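Local coordinates for uncharacterized protein (Staphylococcus aureus, PDB 3P8A) that is of unknown function but belongs to the glyoxalase-like VOC family, whose members often bind a metal or small ligand in a cupped beta sheet, at residues 45-50 against 59-64; 65-70 against 183-188; 160-165 against 206-211; 193-198 against 236-241. All coordinates share one frame; numbering follows the deposited sequence.

Overall arrangement
The four contacts form two touching pairs on two mixed sheets. Contacts 1 and 2 have centres about 11 Å apart. Strands 58-64 and 69-75 are neighbours in the eight-stranded sheet, and Q186 bonds to K46 and Y64. The centres of contacts 3 and 4 are about 12 Å apart. I162 packs on strand 189-198, and W208 on 189-198 and 234-239 of the seven-stranded sheet. Contacts of different pairs lie about 24 to 27 Å apart, centre to centre. Along the chain contact 1 closes first; contacts 2 and 3 interleave, as do 3 and 4. Loop 183-188 meets the turn after strand 58-64, and loop 160-165 meets helix 201-212, so each sheet is joined to a remote part of the chain.

Contact 1: 45-50 against 59-64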
# COMPACT_ATOMS: atom_id res chain seq x y z
N ILE A 45 -6.63 -13.19 -10.00
CA ILE A 45 -5.77 -13.13 -8.82
C ILE A 45 -6.52 -13.88 -7.74
O ILE A 45 -7.65 -13.51 -7.40
CB ILE A 45 -5.40 -11.69 -8.37
CG1 ILE A 45 -4.51 -11.00 -9.41
CG2 ILE A 45 -4.73 -11.68 -6.95
CD1 ILE A 45 -4.55 -9.48 -9.37
N LYS A 46 -5.89 -14.93 -7.20
CA LYS A 46 -6.48 -15.71 -6.13
C LYS A 46 -6.39 -14.94 -4.81
O LYS A 46 -5.43 -14.20 -4.57
CB LYS A 46 -5.80 -17.10 -6.03
CG LYS A 46 -6.47 -18.18 -6.88
CD LYS A 46 -6.05 -18.12 -8.35
CE LYS A 46 -6.89 -18.97 -9.26
NZ LYS A 46 -6.64 -18.65 -10.69
N LEU A 47 -7.41 -15.11 -3.97
CA LEU A 47 -7.52 -14.45 -2.69
C LEU A 47 -7.56 -15.45 -1.56
O LEU A 47 -8.05 -16.56 -1.73
CB LEU A 47 -8.79 -13.56 -2.64
CG LEU A 47 -8.98 -12.53 -3.75
CD1 LEU A 47 -10.30 -11.81 -3.59
CD2 LEU A 47 -7.85 -11.52 -3.77
N HIS A 48 -7.02 -15.02 -0.42
CA HIS A 48 -6.97 -15.79 0.83
C HIS A 48 -7.47 -14.86 1.93
O HIS A 48 -7.05 -13.70 2.00
CB HIS A 48 -5.53 -16.27 1.12
CG HIS A 48 -5.02 -17.21 0.06
ND1 HIS A 48 -5.42 -18.54 0.02
CD2 HIS A 48 -4.21 -16.97 -0.99
CE1 HIS A 48 -4.81 -19.06 -1.03
NE2 HIS A 48 -4.09 -18.15 -1.68
N SER A 49 -8.42 -15.35 2.75
CA SER A 49 -8.97 -14.60 3.88
C SER A 49 -7.84 -14.26 4.82
O SER A 49 -6.96 -15.09 5.06
CB SER A 49 -10.02 -15.41 4.62
OG SER A 49 -11.29 -15.21 4.03
N GLY A 50 -7.83 -13.01 5.28
CA GLY A 50 -6.80 -12.51 6.18
C GLY A 50 -7.23 -12.64 7.62
O GLY A 50 -7.41 -13.75 8.13
N PHE A 59 -11.19 -5.67 8.41
CA PHE A 59 -10.75 -7.03 8.04
C PHE A 59 -10.26 -7.02 6.62
O PHE A 59 -10.63 -6.15 5.83
CB PHE A 59 -11.87 -8.08 8.22
CG PHE A 59 -13.11 -7.87 7.39
CD1 PHE A 59 -14.08 -6.94 7.78
CD2 PHE A 59 -13.35 -8.63 6.26
CE1 PHE A 59 -15.23 -6.75 7.01
CE2 PHE A 59 -14.51 -8.44 5.49
CZ PHE A 59 -15.44 -7.50 5.87
N ASN A 60 -9.48 -8.03 6.25
CA ASN A 60 -8.90 -8.06 4.91
C ASN A 60 -8.95 -9.42 4.21
O ASN A 60 -9.33 -10.43 4.80
CB ASN A 60 -7.45 -7.47 4.96
CG ASN A 60 -6.47 -8.18 5.89
OD1 ASN A 60 -6.76 -9.24 6.46
ND2 ASN A 60 -5.30 -7.63 6.08
N LYS A 61 -8.58 -9.42 2.93
CA LYS A 61 -8.44 -10.58 2.05
C LYS A 61 -7.20 -10.26 1.31
O LYS A 61 -6.97 -9.08 0.99
CB LYS A 61 -9.61 -10.75 1.07
CG LYS A 61 -10.83 -11.44 1.63
CD LYS A 61 -11.74 -11.80 0.48
CE LYS A 61 -13.06 -12.37 0.93
NZ LYS A 61 -14.00 -12.48 -0.21
N LEU A 62 -6.36 -11.26 1.07
CA LEU A 62 -5.04 -11.03 0.50
C LEU A 62 -4.80 -11.72 -0.80
O LEU A 62 -5.13 -12.89 -0.96
CB LEU A 62 -3.97 -11.41 1.54
CG LEU A 62 -4.26 -10.94 2.98
CD1 LEU A 62 -3.55 -11.78 4.01
CD2 LEU A 62 -3.93 -9.45 3.15
N GLY A 63 -4.29 -10.96 -1.76
CA GLY A 63 -3.87 -11.42 -3.07
C GLY A 63 -2.36 -11.45 -3.10
O GLY A 63 -1.71 -10.43 -3.37
N TYR A 64 -1.76 -12.61 -2.74
CA TYR A 64 -0.31 -12.75 -2.73
C TYR A 64 0.23 -12.85 -4.15
O TYR A 64 -0.19 -13.69 -4.93
CB TYR A 64 0.13 -13.97 -1.89
CG TYR A 64 -0.14 -13.83 -0.41
CD1 TYR A 64 0.69 -13.06 0.40
CD2 TYR A 64 -1.20 -14.50 0.19
CE1 TYR A 64 0.46 -12.95 1.77
CE2 TYR A 64 -1.44 -14.40 1.56
CZ TYR A 64 -0.60 -13.62 2.34
OH TYR A 64 -0.82 -13.52 3.70
O HOH W 1 -3.25 -14.82 -2.96
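H48 and L62 form an antiparallel hydrogen-bonded pair. H48 N donates to L62 O at 2.9 Å, and L62 N returns a straighter bond to H48 O at 2.7 Å, with 169° at the hydrogen. G50 N reaches N60 O at 3.0 Å, but from above the carbonyl plane. S49 and K61 are the non-hydrogen-bonded pair between these bonds. On the face of H48 and L62, the H48 and Y64 side chains cross at about a right angle, with H48 CD2 4.1 Å from Y64 CD2 at the tyrosine edge. L62 CD1 lies against G50 CA. N60 CG sits between its backbone N and carbonyl carbon (chi1 59°); N60 OD1 accepts from G51 N and comes 3.3 Å from G50 CA. A water joins K46 O to Y64 N where the strands part. The second shell fixes the polar ends: E71 holds N60 ND2, and the carbonyls of F38 and L35 take K61 NZ. The ring of Y184 meets H48 and Y64. These strands make a beta hairpin at one margin of the eight-stranded sheet. Strand 69-75 pairs with the other side of strand 58-64, and R139 touches N60 and L62.

Contact 2: 65-70 against 183-188; sequences INENYI and KYFQKQ
I65 and Q186 bring the two backbones together with their CA atoms 5.0 Å apart, and Q186 N gives I65 O a weak bond of 2.9 Å, bent to 130° at the hydrogen. The turn between strands 58-64 and 69-75 here meets the loop between helix 176-181 and strand 189-198. I65 O also lies 3.4 Å from F185 CB. The phenyl ring of F185 carries much of the remaining contact. With CG anti to the carbonyl carbon (chi1 -66°), the ring lies beneath the turn of 65-68. One face takes the backbone of N66 and E67: E67 N stands 3.5 Å above the ring plane, offset toward the rim, and N66 CA lies farther above it. E67 CG comes to the ring at CE2, 3.9 Å away. The turn is closed by I65 N bonding to N68 O. Beside the ring, the extended chain of K187 crosses the N66 side chain at about a right angle. K187 CG packs on the amide group, and K187 CE lies 3.4 Å from N66 OD1. The three polar side chains meet at one water, which donates to N66 OD1 and to E67 OE1 and accepts from K187 NZ. E67 OE1 and K187 NZ stay 5.6 Å apart, joined through this water. Q186 turns its amide to the neighbouring hairpin, where NE2 binds Y64 O and OE1 binds K46 N. The chemistry is mixed: one weak backbone bond and a ring face hold the inner part, and a water relay joins the outer charges, whose attraction is probably modest.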
# COMPACT_ATOMS: atom_id res chain seq x y z
N ILE A 65 1.17 -11.95 -4.47
CA ILE A 65 1.79 -11.92 -5.79
C ILE A 65 3.15 -12.60 -5.70
O ILE A 65 3.22 -13.82 -5.85
CB ILE A 65 1.80 -10.47 -6.39
CG1 ILE A 65 0.41 -9.81 -6.35
CG2 ILE A 65 2.38 -10.44 -7.80
CD1 ILE A 65 -0.77 -10.61 -7.14
N ASN A 66 4.22 -11.85 -5.40
CA ASN A 66 5.58 -12.39 -5.29
C ASN A 66 6.41 -11.50 -4.36
O ASN A 66 6.90 -10.45 -4.78
CB ASN A 66 6.21 -12.53 -6.69
CG ASN A 66 7.48 -13.36 -6.76
OD1 ASN A 66 8.01 -13.85 -5.76
ND2 ASN A 66 8.00 -13.52 -7.97
N GLU A 67 6.48 -11.91 -3.07
CA GLU A 67 7.19 -11.20 -1.99
C GLU A 67 6.53 -9.82 -1.69
O GLU A 67 7.08 -8.97 -0.98
CB GLU A 67 8.72 -11.13 -2.24
CG GLU A 67 9.38 -12.49 -2.21
CD GLU A 67 10.80 -12.53 -2.74
OE1 GLU A 67 11.00 -13.01 -3.88
OE2 GLU A 67 11.72 -12.10 -2.01
N ASN A 68 5.31 -9.65 -2.24
CA ASN A 68 4.44 -8.48 -2.07
C ASN A 68 3.01 -8.93 -2.33
O ASN A 68 2.80 -10.05 -2.80
CB ASN A 68 4.87 -7.29 -2.95
CG ASN A 68 5.23 -7.63 -4.37
OD1 ASN A 68 6.31 -7.28 -4.87
ND2 ASN A 68 4.33 -8.32 -5.05
N TYR A 69 2.03 -8.11 -1.96
CA TYR A 69 0.65 -8.54 -2.12
C TYR A 69 -0.31 -7.39 -2.28
O TYR A 69 0.07 -6.24 -2.15
CB TYR A 69 0.21 -9.44 -0.93
CG TYR A 69 0.28 -8.79 0.44
CD1 TYR A 69 -0.87 -8.34 1.07
CD2 TYR A 69 1.50 -8.68 1.12
CE1 TYR A 69 -0.82 -7.76 2.34
CE2 TYR A 69 1.56 -8.12 2.40
CZ TYR A 69 0.40 -7.65 3.00
OH TYR A 69 0.45 -7.09 4.25
N ILE A 70 -1.56 -7.74 -2.56
CA ILE A 70 -2.67 -6.81 -2.62
C ILE A 70 -3.47 -7.05 -1.35
O ILE A 70 -3.88 -8.19 -1.09
CB ILE A 70 -3.55 -7.03 -3.88
CG1 ILE A 70 -2.71 -6.92 -5.18
CG2 ILE A 70 -4.71 -6.01 -3.88
CD1 ILE A 70 -3.34 -7.62 -6.43
N LYS A 183 3.70 -20.75 -0.51
CA LYS A 183 2.57 -21.62 -0.89
C LYS A 183 1.41 -20.81 -1.49
O LYS A 183 0.61 -21.37 -2.23
CB LYS A 183 2.10 -22.49 0.30
CG LYS A 183 1.60 -21.69 1.51
CD LYS A 183 0.70 -22.50 2.43
CE LYS A 183 1.37 -22.94 3.72
NZ LYS A 183 1.74 -21.79 4.59
N TYR A 184 1.34 -19.50 -1.16
CA TYR A 184 0.31 -18.56 -1.61
C TYR A 184 0.75 -17.65 -2.77
O TYR A 184 -0.13 -17.08 -3.43
CB TYR A 184 -0.20 -17.69 -0.45
CG TYR A 184 -0.70 -18.45 0.76
CD1 TYR A 184 -1.65 -19.45 0.64
CD2 TYR A 184 -0.26 -18.12 2.04
CE1 TYR A 184 -2.12 -20.15 1.75
CE2 TYR A 184 -0.71 -18.81 3.16
CZ TYR A 184 -1.64 -19.83 3.01
OH TYR A 184 -2.09 -20.51 4.11
N PHE A 185 2.07 -17.52 -3.03
CA PHE A 185 2.58 -16.66 -4.10
C PHE A 185 2.13 -17.14 -5.48
O PHE A 185 2.20 -18.33 -5.79
CB PHE A 185 4.11 -16.52 -4.06
CG PHE A 185 4.74 -15.80 -2.89
CD1 PHE A 185 3.98 -15.00 -2.04
CD2 PHE A 185 6.11 -15.91 -2.63
CE1 PHE A 185 4.57 -14.33 -0.96
CE2 PHE A 185 6.70 -15.25 -1.55
CZ PHE A 185 5.93 -14.46 -0.72
N GLN A 186 1.67 -16.19 -6.32
CA GLN A 186 1.20 -16.48 -7.67
C GLN A 186 2.25 -15.88 -8.57
O GLN A 186 2.14 -14.73 -9.00
CB GLN A 186 -0.18 -15.84 -7.89
CG GLN A 186 -1.21 -16.32 -6.89
CD GLN A 186 -2.45 -15.47 -6.95
OE1 GLN A 186 -3.25 -15.58 -7.88
NE2 GLN A 186 -2.63 -14.62 -5.93
N LYS A 187 3.32 -16.65 -8.79
CA LYS A 187 4.54 -16.28 -9.50
C LYS A 187 4.47 -15.99 -11.01
O LYS A 187 5.45 -15.51 -11.59
CB LYS A 187 5.72 -17.15 -9.07
CG LYS A 187 6.12 -16.84 -7.62
CD LYS A 187 7.29 -17.65 -7.12
CE LYS A 187 7.66 -17.24 -5.72
NZ LYS A 187 8.81 -18.02 -5.19
N GLN A 188 3.28 -16.17 -11.60
CA GLN A 188 2.98 -15.82 -13.00
C GLN A 188 2.85 -14.27 -13.05
O GLN A 188 3.04 -13.67 -14.11
CB GLN A 188 1.65 -16.49 -13.44
CG GLN A 188 0.39 -15.94 -12.74
CD GLN A 188 -0.66 -16.94 -12.34
OE1 GLN A 188 -1.80 -16.90 -12.82
NE2 GLN A 188 -0.33 -17.81 -11.40
O HOH W 2 10.26 -15.43 -4.91

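Contact 3: 160-165 against 206-211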
# COMPACT_ATOMS: atom_id res chain seq x y z
N ASP A 160 -0.83 17.52 1.89
CA ASP A 160 -0.59 16.28 1.16
C ASP A 160 -1.69 16.13 0.15
O ASP A 160 -2.85 16.02 0.54
CB ASP A 160 -0.60 15.04 2.08
CG ASP A 160 0.57 14.91 3.04
OD1 ASP A 160 1.73 14.96 2.57
OD2 ASP A 160 0.32 14.69 4.25
N GLU A 161 -1.36 16.11 -1.15
CA GLU A 161 -2.37 15.79 -2.14
C GLU A 161 -2.62 14.28 -2.03
O GLU A 161 -3.76 13.81 -2.12
CB GLU A 161 -1.90 16.12 -3.57
CG GLU A 161 -1.92 17.60 -3.90
CD GLU A 161 -3.28 18.25 -3.98
OE1 GLU A 161 -4.29 17.52 -4.16
OE2 GLU A 161 -3.34 19.49 -3.86
N ILE A 162 -1.54 13.54 -1.78
CA ILE A 162 -1.50 12.07 -1.74
C ILE A 162 -1.20 11.61 -0.35
O ILE A 162 -0.26 12.10 0.27
CB ILE A 162 -0.40 11.58 -2.75
CG1 ILE A 162 -0.70 12.00 -4.18
CG2 ILE A 162 -0.12 10.08 -2.65
CD1 ILE A 162 -2.14 11.60 -4.69
N LYS A 163 -1.96 10.60 0.13
CA LYS A 163 -1.70 10.09 1.47
C LYS A 163 -0.30 9.47 1.45
O LYS A 163 -0.02 8.66 0.56
CB LYS A 163 -2.73 9.03 1.90
CG LYS A 163 -2.64 8.69 3.39
CD LYS A 163 -3.41 9.68 4.22
CE LYS A 163 -3.50 9.23 5.65
NZ LYS A 163 -4.38 10.15 6.40
N PRO A 164 0.60 9.90 2.38
CA PRO A 164 1.96 9.36 2.35
C PRO A 164 2.01 7.85 2.52
O PRO A 164 1.38 7.31 3.44
CB PRO A 164 2.64 10.05 3.56
CG PRO A 164 1.87 11.32 3.75
CD PRO A 164 0.45 10.89 3.47
N PRO A 165 2.82 7.16 1.70
CA PRO A 165 3.06 5.72 1.94
C PRO A 165 3.60 5.53 3.36
O PRO A 165 4.23 6.44 3.92
CB PRO A 165 4.15 5.38 0.92
CG PRO A 165 3.98 6.37 -0.16
CD PRO A 165 3.61 7.64 0.54
N SER A 206 8.83 15.79 -4.64
CA SER A 206 9.72 16.41 -3.65
C SER A 206 9.62 15.67 -2.31
O SER A 206 10.65 15.31 -1.74
CB SER A 206 9.40 17.90 -3.51
OG SER A 206 10.08 18.48 -2.41
N ASN A 207 8.39 15.41 -1.84
CA ASN A 207 8.12 14.71 -0.59
C ASN A 207 8.60 13.27 -0.62
O ASN A 207 9.23 12.83 0.33
CB ASN A 207 6.63 14.73 -0.23
CG ASN A 207 6.17 16.04 0.31
OD1 ASN A 207 6.97 16.88 0.72
ND2 ASN A 207 4.87 16.26 0.31
N TRP A 208 8.27 12.53 -1.70
CA TRP A 208 8.66 11.13 -1.83
C TRP A 208 10.17 10.96 -1.99
O TRP A 208 10.73 10.00 -1.46
CB TRP A 208 7.91 10.44 -2.96
CG TRP A 208 6.47 10.13 -2.66
CD1 TRP A 208 5.60 10.86 -1.91
CD2 TRP A 208 5.69 9.08 -3.25
NE1 TRP A 208 4.34 10.30 -1.94
CE2 TRP A 208 4.37 9.19 -2.76
CE3 TRP A 208 6.00 8.01 -4.12
CZ2 TRP A 208 3.36 8.28 -3.10
CZ3 TRP A 208 5.01 7.10 -4.44
CH2 TRP A 208 3.70 7.24 -3.94
N LEU A 209 10.84 11.89 -2.68
CA LEU A 209 12.32 11.81 -2.77
C LEU A 209 12.97 11.99 -1.39
O LEU A 209 13.91 11.27 -1.05
CB LEU A 209 12.88 12.86 -3.74
CG LEU A 209 12.59 12.65 -5.21
CD1 LEU A 209 12.84 13.92 -5.98
CD2 LEU A 209 13.37 11.49 -5.78
N LYS A 210 12.41 12.90 -0.59
CA LYS A 210 12.86 13.26 0.74
C LYS A 210 12.63 12.12 1.72
O LYS A 210 13.59 11.65 2.35
CB LYS A 210 12.10 14.50 1.21
CG LYS A 210 12.84 15.34 2.25
CD LYS A 210 11.99 16.51 2.75
CE LYS A 210 11.99 17.74 1.85
NZ LYS A 210 13.22 18.55 2.00
N TRP A 211 11.37 11.64 1.82
CA TRP A 211 10.97 10.59 2.74
C TRP A 211 11.46 9.18 2.40
O TRP A 211 11.81 8.42 3.31
CB TRP A 211 9.44 10.55 2.86
CG TRP A 211 8.78 11.84 3.25
CD1 TRP A 211 9.29 12.82 4.07
CD2 TRP A 211 7.43 12.22 2.97
NE1 TRP A 211 8.35 13.80 4.27
CE2 TRP A 211 7.20 13.46 3.61
CE3 TRP A 211 6.39 11.64 2.20
CZ2 TRP A 211 5.99 14.15 3.48
CZ3 TRP A 211 5.19 12.32 2.10
CH2 TRP A 211 4.99 13.55 2.73
O HOH W 3 2.52 11.74 -0.24
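I162 O and W208 NE1 are linked through one water. It donates to I162 O at 2.8 Å and accepts from W208 NE1 at 2.9 Å, lying in the plane of the indole at its edge. Beside this bridge, P165 packs over one face of W208. P165 CG is 3.9 Å from the centroid of the six-membered ring and 26° off its normal, a CH-pi contact, while P165 CD lies 3.7 Å from W208 CZ2 and NE1, beyond the rim. I162 CG2 meets the same ring obliquely at CZ2, 3.9 Å away. The second tryptophan, W211, lies one helical turn from N207. P164 CB touches W211 CZ3 at 3.7 Å, again obliquely. D160 OD1 comes to the edge of the W211 ring in its plane, 3.6 Å from CH2, with the carboxylate turned 70° against the indole. Loop 160-165 is thus packed on helix 201-212. Y245 of strand 244-252 touches I162, P165 and W208, and I110 of strand 106-113 touches P165 and W208. The chemistry implies a largely apolar, buried joint of prolines and indoles. The water gives the indole N-H and the I162 carbonyl a partner where they do not bond directly.

Contact 4: 193-198 against 236-241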
# COMPACT_ATOMS: atom_id res chain seq x y z
N THR A 193 4.59 -1.47 -11.73
CA THR A 193 4.42 -0.03 -11.54
C THR A 193 3.17 0.27 -10.76
O THR A 193 2.16 -0.41 -10.90
CB THR A 193 4.35 0.67 -12.93
OG1 THR A 193 5.47 0.29 -13.72
CG2 THR A 193 4.31 2.20 -12.84
N VAL A 194 3.24 1.33 -9.99
CA VAL A 194 2.14 1.91 -9.23
C VAL A 194 2.00 3.31 -9.79
O VAL A 194 2.98 4.08 -9.83
CB VAL A 194 2.34 1.87 -7.69
CG1 VAL A 194 1.23 2.65 -6.97
CG2 VAL A 194 2.36 0.44 -7.20
N ILE A 195 0.80 3.59 -10.31
CA ILE A 195 0.49 4.88 -10.87
C ILE A 195 -0.35 5.70 -9.91
O ILE A 195 -1.42 5.26 -9.44
CB ILE A 195 -0.11 4.81 -12.31
CG1 ILE A 195 0.85 4.09 -13.27
CG2 ILE A 195 -0.38 6.24 -12.83
CD1 ILE A 195 0.38 4.03 -14.79
N VAL A 196 0.15 6.91 -9.62
CA VAL A 196 -0.45 7.88 -8.73
C VAL A 196 -0.80 9.12 -9.56
O VAL A 196 0.04 9.60 -10.35
CB VAL A 196 0.53 8.23 -7.56
CG1 VAL A 196 -0.02 9.33 -6.67
CG2 VAL A 196 0.87 6.99 -6.72
N LYS A 197 -2.05 9.60 -9.42
CA LYS A 197 -2.48 10.82 -10.07
C LYS A 197 -2.38 11.90 -9.01
O LYS A 197 -2.81 11.67 -7.88
CB LYS A 197 -3.91 10.68 -10.65
CG LYS A 197 -3.84 10.25 -12.12
CD LYS A 197 -5.15 9.92 -12.75
CE LYS A 197 -4.96 9.74 -14.25
NZ LYS A 197 -6.24 9.49 -14.96
N SER A 198 -1.74 13.04 -9.32
CA SER A 198 -1.62 14.10 -8.32
C SER A 198 -1.96 15.48 -8.87
O SER A 198 -1.49 15.84 -9.96
CB SER A 198 -0.22 14.14 -7.73
OG SER A 198 -0.13 15.20 -6.79
N ARG A 236 4.99 5.92 -10.68
CA ARG A 236 4.70 6.96 -11.62
C ARG A 236 3.72 7.93 -11.01
O ARG A 236 2.62 7.53 -10.64
CB ARG A 236 4.17 6.38 -12.96
CG ARG A 236 3.79 7.48 -13.97
CD ARG A 236 3.60 6.92 -15.35
NE ARG A 236 4.88 6.46 -15.89
CZ ARG A 236 5.06 5.97 -17.11
NH1 ARG A 236 4.05 5.86 -17.96
NH2 ARG A 236 6.27 5.60 -17.50
N ILE A 237 4.14 9.20 -10.87
CA ILE A 237 3.31 10.31 -10.38
C ILE A 237 2.98 11.11 -11.63
O ILE A 237 3.89 11.60 -12.30
CB ILE A 237 4.02 11.21 -9.31
CG1 ILE A 237 4.81 10.41 -8.23
CG2 ILE A 237 3.06 12.27 -8.70
CD1 ILE A 237 4.02 9.41 -7.34
N GLU A 238 1.71 11.16 -11.99
CA GLU A 238 1.28 11.89 -13.15
C GLU A 238 0.28 12.97 -12.80
O GLU A 238 -0.47 12.86 -11.83
CB GLU A 238 0.82 10.97 -14.30
CG GLU A 238 -0.35 10.06 -14.01
CD GLU A 238 -0.73 9.15 -15.16
OE1 GLU A 238 -1.90 8.73 -15.21
OE2 GLU A 238 0.15 8.84 -16.00
N ASP A 239 0.31 14.04 -13.59
CA ASP A 239 -0.60 15.16 -13.43
C ASP A 239 -2.03 14.66 -13.66
O ASP A 239 -2.25 13.85 -14.55
CB ASP A 239 -0.29 16.23 -14.48
CG ASP A 239 1.04 16.93 -14.29
OD1 ASP A 239 1.51 17.00 -13.14
OD2 ASP A 239 1.59 17.44 -15.29
N GLY A 240 -2.95 15.10 -12.84
CA GLY A 240 -4.35 14.71 -13.00
C GLY A 240 -5.29 15.73 -12.42
O GLY A 240 -4.87 16.62 -11.67
N LYS A 241 -6.57 15.61 -12.76
CA LYS A 241 -7.62 16.44 -12.18
C LYS A 241 -8.00 15.84 -10.82
O LYS A 241 -8.64 16.50 -10.01
CB LYS A 241 -8.82 16.55 -13.12
CG LYS A 241 -8.48 17.21 -14.47
CD LYS A 241 -9.25 18.53 -14.77
CE LYS A 241 -8.58 19.36 -15.85
NZ LYS A 241 -8.56 20.81 -15.52
O HOH W 4 0.21 17.92 -10.79
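I195 and R236, like V196 and I237, are paired across neighbouring parallel strands, 193-198 and 236-239, of the seven-stranded mixed sheet. Between them in the chain come helix 201-212 and strands 215-219 and 223-227, an order consistent with the beta-alpha-beta-beta-beta module of glyoxalase-like (VOC) proteins. I195 and R236 lie side by side and point the same way, with I195 CG1 4.0 Å from R236 CB. The far end of R236 forms a salt bridge with D225 and a cation-pi contact with Y223. On the other face V196 and I237 also run side by side. I237 bends back at chi2 (-60°), which brings CD1 to 3.7 Å from V196 CB. Both residues touch W208, so helix 201-212 covers this face. E238 returns to the face of I195 and K197. Its CG sits between backbone N and carbonyl carbon (chi1 60°), and the chain extends from there toward both. E238 CD is 3.7 Å from I195 CG2, and E238 OE1 is 3.4 Å from K197 CE. K197 NZ stays 4.4 Å from E238 OE1, near enough for attraction but beyond a salt bridge. Backbone bonds fix this register. V194 O accepts R236 N, V196 N gives to R236 O, V196 O accepts E238 N, and S198 N gives to E238 O. All four are nearly straight. The ladder ends in a weak bond from G240 N to S198 O, 3.3 Å. D239 forms a salt bridge with R201. There a water gives one hydrogen bond to S198 O and another to D239 OD1, each 2.8 Å long.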